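Local coordinates for coenzyme F420-dependent N(5),N(10)-methenyltetrahydromethanopterin reductase-related protein (Desulfurobacterium thermolithotrophum DSM 11699, PDB 6HUZ) that is a bacterial [Fe]-hydrogenase paralog that binds the iron-guanylylpyridinol cofactor and uses tetrahydrofolate derivatives as substrates, at residues T102-L107 with E135-I140. Residues are numbered along the deposited sequence; the frame is centred on the assembly and turned at random.
Sequences TILPYL and EGREDI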
ATOM      1  N   THR A 102      11.089 -17.743  29.316  1.00 49.11           N
ATOM      2  CA  THR A 102      11.842 -18.721  30.110  1.00 50.20           C
ATOM      3  C   THR A 102      13.302 -18.314  30.319  1.00 56.49           C
ATOM      4  O   THR A 102      13.817 -18.495  31.419  1.00 56.33           O
ATOM      5  CB  THR A 102      11.705 -20.095  29.433  1.00 51.31           C
ATOM      6  OG1 THR A 102      10.320 -20.433  29.357  1.00 60.77           O
ATOM      7  CG2 THR A 102      12.448 -21.193  30.157  1.00 53.86           C
ATOM      8  N   ILE A 103      13.976 -17.769  29.278  1.00 53.03           N
ATOM      9  CA  ILE A 103      15.398 -17.372  29.400  1.00 50.69           C
ATOM     10  C   ILE A 103      15.595 -15.991  30.011  1.00 53.91           C
ATOM     11  O   ILE A 103      16.685 -15.682  30.484  1.00 51.91           O
ATOM     12  CB  ILE A 103      16.120 -17.436  28.029  1.00 50.73           C
ATOM     13  CG1 ILE A 103      15.646 -16.302  27.084  1.00 48.06           C
ATOM     14  CG2 ILE A 103      15.980 -18.842  27.418  1.00 47.25           C
ATOM     15  CD1 ILE A 103      16.289 -16.257  25.694  1.00 46.28           C
ATOM     16  N   LEU A 104      14.557 -15.156  29.991  1.00 51.84           N
ATOM     17  CA  LEU A 104      14.622 -13.792  30.521  1.00 53.21           C
ATOM     18  C   LEU A 104      15.315 -13.637  31.911  1.00 57.64           C
ATOM     19  O   LEU A 104      16.129 -12.733  32.060  1.00 57.30           O
ATOM     20  CB  LEU A 104      13.201 -13.202  30.539  1.00 53.41           C
ATOM     21  CG  LEU A 104      13.063 -11.708  30.706  1.00 57.37           C
ATOM     22  CD1 LEU A 104      13.613 -10.976  29.500  1.00 57.66           C
ATOM     23  CD2 LEU A 104      11.608 -11.344  30.871  1.00 61.07           C
ATOM     24  N   PRO A 105      15.044 -14.467  32.937  1.00 53.33           N
ATOM     25  CA  PRO A 105      15.727 -14.259  34.227  1.00 55.31           C
ATOM     26  C   PRO A 105      17.184 -14.709  34.281  1.00 54.28           C
ATOM     27  O   PRO A 105      17.871 -14.389  35.252  1.00 57.44           O
ATOM     28  CB  PRO A 105      14.902 -15.095  35.228  1.00 59.05           C
ATOM     29  CG  PRO A 105      13.976 -15.930  34.424  1.00 62.60           C
ATOM     30  CD  PRO A 105      14.104 -15.606  32.975  1.00 55.39           C
ATOM     31  N   TYR A 106      17.647 -15.463  33.270  1.00 47.88           N
ATOM     32  CA  TYR A 106      19.008 -16.007  33.247  1.00 49.77           C
ATOM     33  C   TYR A 106      20.017 -15.267  32.382  1.00 52.93           C
ATOM     34  O   TYR A 106      21.202 -15.495  32.556  1.00 51.98           O
ATOM     35  CB  TYR A 106      18.932 -17.451  32.772  1.00 50.61           C
ATOM     36  CG  TYR A 106      18.030 -18.308  33.632  1.00 53.41           C
ATOM     37  CD1 TYR A 106      18.521 -18.945  34.765  1.00 59.43           C
ATOM     38  CD2 TYR A 106      16.690 -18.494  33.307  1.00 54.16           C
ATOM     39  CE1 TYR A 106      17.706 -19.750  35.553  1.00 60.42           C
ATOM     40  CE2 TYR A 106      15.863 -19.303  34.087  1.00 57.00           C
ATOM     41  CZ  TYR A 106      16.380 -19.931  35.213  1.00 63.55           C
ATOM     42  OH  TYR A 106      15.612 -20.743  36.017  1.00 57.59           O
ATOM     43  N   LEU A 107      19.574 -14.408  31.446  1.00 47.71           N
ATOM     44  CA  LEU A 107      20.500 -13.689  30.572  1.00 43.60           C
ATOM     45  C   LEU A 107      21.400 -12.783  31.400  1.00 49.47           C
ATOM     46  O   LEU A 107      20.985 -12.321  32.458  1.00 48.44           O
ATOM     47  CB  LEU A 107      19.729 -12.907  29.482  1.00 40.25           C
ATOM     48  CG  LEU A 107      18.947 -13.786  28.501  1.00 43.58           C
ATOM     49  CD1 LEU A 107      17.901 -12.961  27.691  1.00 39.47           C
ATOM     50  CD2 LEU A 107      19.875 -14.559  27.581  1.00 44.40           C
ATOM     51  N   GLU A 135      10.673  -9.575  36.960  1.00 48.78           N
ATOM     52  CA  GLU A 135      12.047 -10.089  37.103  1.00 46.67           C
ATOM     53  C   GLU A 135      13.096  -8.976  37.194  1.00 49.93           C
ATOM     54  O   GLU A 135      14.286  -9.275  37.250  1.00 50.54           O
ATOM     55  CB  GLU A 135      12.363 -11.018  35.911  1.00 46.51           C
ATOM     56  CG  GLU A 135      11.385 -12.179  35.748  1.00 59.32           C
ATOM     57  CD  GLU A 135      11.515 -13.271  36.798  1.00 82.75           C
ATOM     58  OE1 GLU A 135      10.611 -14.133  36.883  1.00 71.55           O
ATOM     59  OE2 GLU A 135      12.522 -13.264  37.539  1.00 84.33           O
ATOM     60  N   GLY A 136      12.660  -7.712  37.189  1.00 49.54           N
ATOM     61  CA  GLY A 136      13.555  -6.560  37.269  1.00 49.73           C
ATOM     62  C   GLY A 136      14.592  -6.521  36.155  1.00 53.28           C
ATOM     63  O   GLY A 136      15.740  -6.123  36.392  1.00 52.36           O
ATOM     64  N   ARG A 137      14.186  -6.940  34.933  1.00 46.42           N
ATOM     65  CA  ARG A 137      15.053  -7.001  33.741  1.00 44.55           C
ATOM     66  C   ARG A 137      14.930  -5.803  32.793  1.00 45.48           C
ATOM     67  O   ARG A 137      14.980  -5.967  31.568  1.00 41.59           O
ATOM     68  CB  ARG A 137      14.798  -8.321  32.980  1.00 40.59           C
ATOM     69  CG  ARG A 137      15.306  -9.584  33.722  1.00 43.92           C
ATOM     70  CD  ARG A 137      16.544  -9.415  34.596  1.00 51.92           C
ATOM     71  NE  ARG A 137      17.749  -9.036  33.850  1.00 55.56           N
ATOM     72  CZ  ARG A 137      18.588  -9.893  33.269  1.00 58.30           C
ATOM     73  NH1 ARG A 137      18.358 -11.197  33.319  1.00 47.79           N
ATOM     74  NH2 ARG A 137      19.662  -9.450  32.631  1.00 47.78           N
ATOM     75  N   GLU A 138      14.827  -4.597  33.347  1.00 43.38           N
ATOM     76  CA  GLU A 138      14.718  -3.385  32.529  1.00 45.41           C
ATOM     77  C   GLU A 138      16.025  -3.103  31.791  1.00 49.79           C
ATOM     78  O   GLU A 138      16.076  -2.202  30.968  1.00 48.47           O
ATOM     79  CB  GLU A 138      14.357  -2.182  33.403  1.00 47.92           C
ATOM     80  CG  GLU A 138      12.949  -2.253  33.956  1.00 57.60           C
ATOM     81  CD  GLU A 138      12.784  -3.108  35.198  1.00 67.87           C
ATOM     82  OE1 GLU A 138      13.784  -3.688  35.685  1.00 49.66           O
ATOM     83  OE2 GLU A 138      11.635  -3.197  35.685  1.00 58.22           O
ATOM     84  N   ASP A 139      17.079  -3.859  32.103  1.00 47.82           N
ATOM     85  CA  ASP A 139      18.379  -3.714  31.470  1.00 46.70           C
ATOM     86  C   ASP A 139      18.415  -4.492  30.161  1.00 47.27           C
ATOM     87  O   ASP A 139      19.257  -4.223  29.308  1.00 44.37           O
ATOM     88  CB  ASP A 139      19.469  -4.261  32.405  1.00 48.53           C
ATOM     89  CG  ASP A 139      19.333  -5.750  32.650  1.00 51.75           C
ATOM     90  OD1 ASP A 139      18.314  -6.166  33.247  1.00 50.15           O
ATOM     91  OD2 ASP A 139      20.231  -6.499  32.237  1.00 49.17           O
ATOM     92  N   ILE A 140      17.529  -5.479  30.005  1.00 43.05           N
ATOM     93  CA  ILE A 140      17.523  -6.272  28.786  1.00 42.09           C
ATOM     94  C   ILE A 140      17.071  -5.466  27.586  1.00 42.67           C
ATOM     95  O   ILE A 140      16.051  -4.776  27.639  1.00 37.49           O
ATOM     96  CB  ILE A 140      16.692  -7.566  28.944  1.00 43.52           C
ATOM     97  CG1 ILE A 140      17.374  -8.474  30.011  1.00 46.69           C
ATOM     98  CG2 ILE A 140      16.562  -8.282  27.595  1.00 37.99           C
ATOM     99  CD1 ILE A 140      17.136  -9.920  29.859  1.00 51.09           C
TER
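Pro105 and Glu135 bring the two backbones closest, CA to CA 6.3 Å. Segment 102-107 carries the last residues of helix 95-103 into the loop beyond, while 135-140 leaves helix 129-135 through a Schellman motif at Gly136 and folds into a type I turn, Arg137 to Ile140. Arg137 reaches across to 102-107. Its chain, bent at chi2 (-32°) and chi3 (-63°), swings the guanidinium to the turn after helix 95-103, where Arg137 NH1 (3.0 Å) and Arg137 NH2 (3.2 Å) both donate to Leu107 O. That oxygen lies near the guanidinium plane, whereas both nitrogens approach from one face of the carbonyl. Arg137 NH1 also lies 3.0 Å from Leu104 O. Along its other edge the guanidinium meets Asp139 side-on: NE reaches OD1 and NH2 reaches OD2, nearly straight bonds to syn lone pairs. This salt bridge within the turn fixes the guanidinium's rotation, and Asp139 OD2 is itself held by Asn110 N. Ile140 lays CD1 over the centre of one guanidinium face; the same methyl touches Leu104 CD1 at 3.7 Å and, with the side chains at about a right angle, Leu107 CD1. All three aliphatic side chains also rest on Ile113 of strand 112-115. On the exposed side, Glu135 OE2 comes to 3.8 Å from Pro105 CB. The contact thus ties together two helix-to-strand connections, leading into neighbouring parallel strands 112-115 and 141-144, at the edge of the Rossmann-like N-terminal domain.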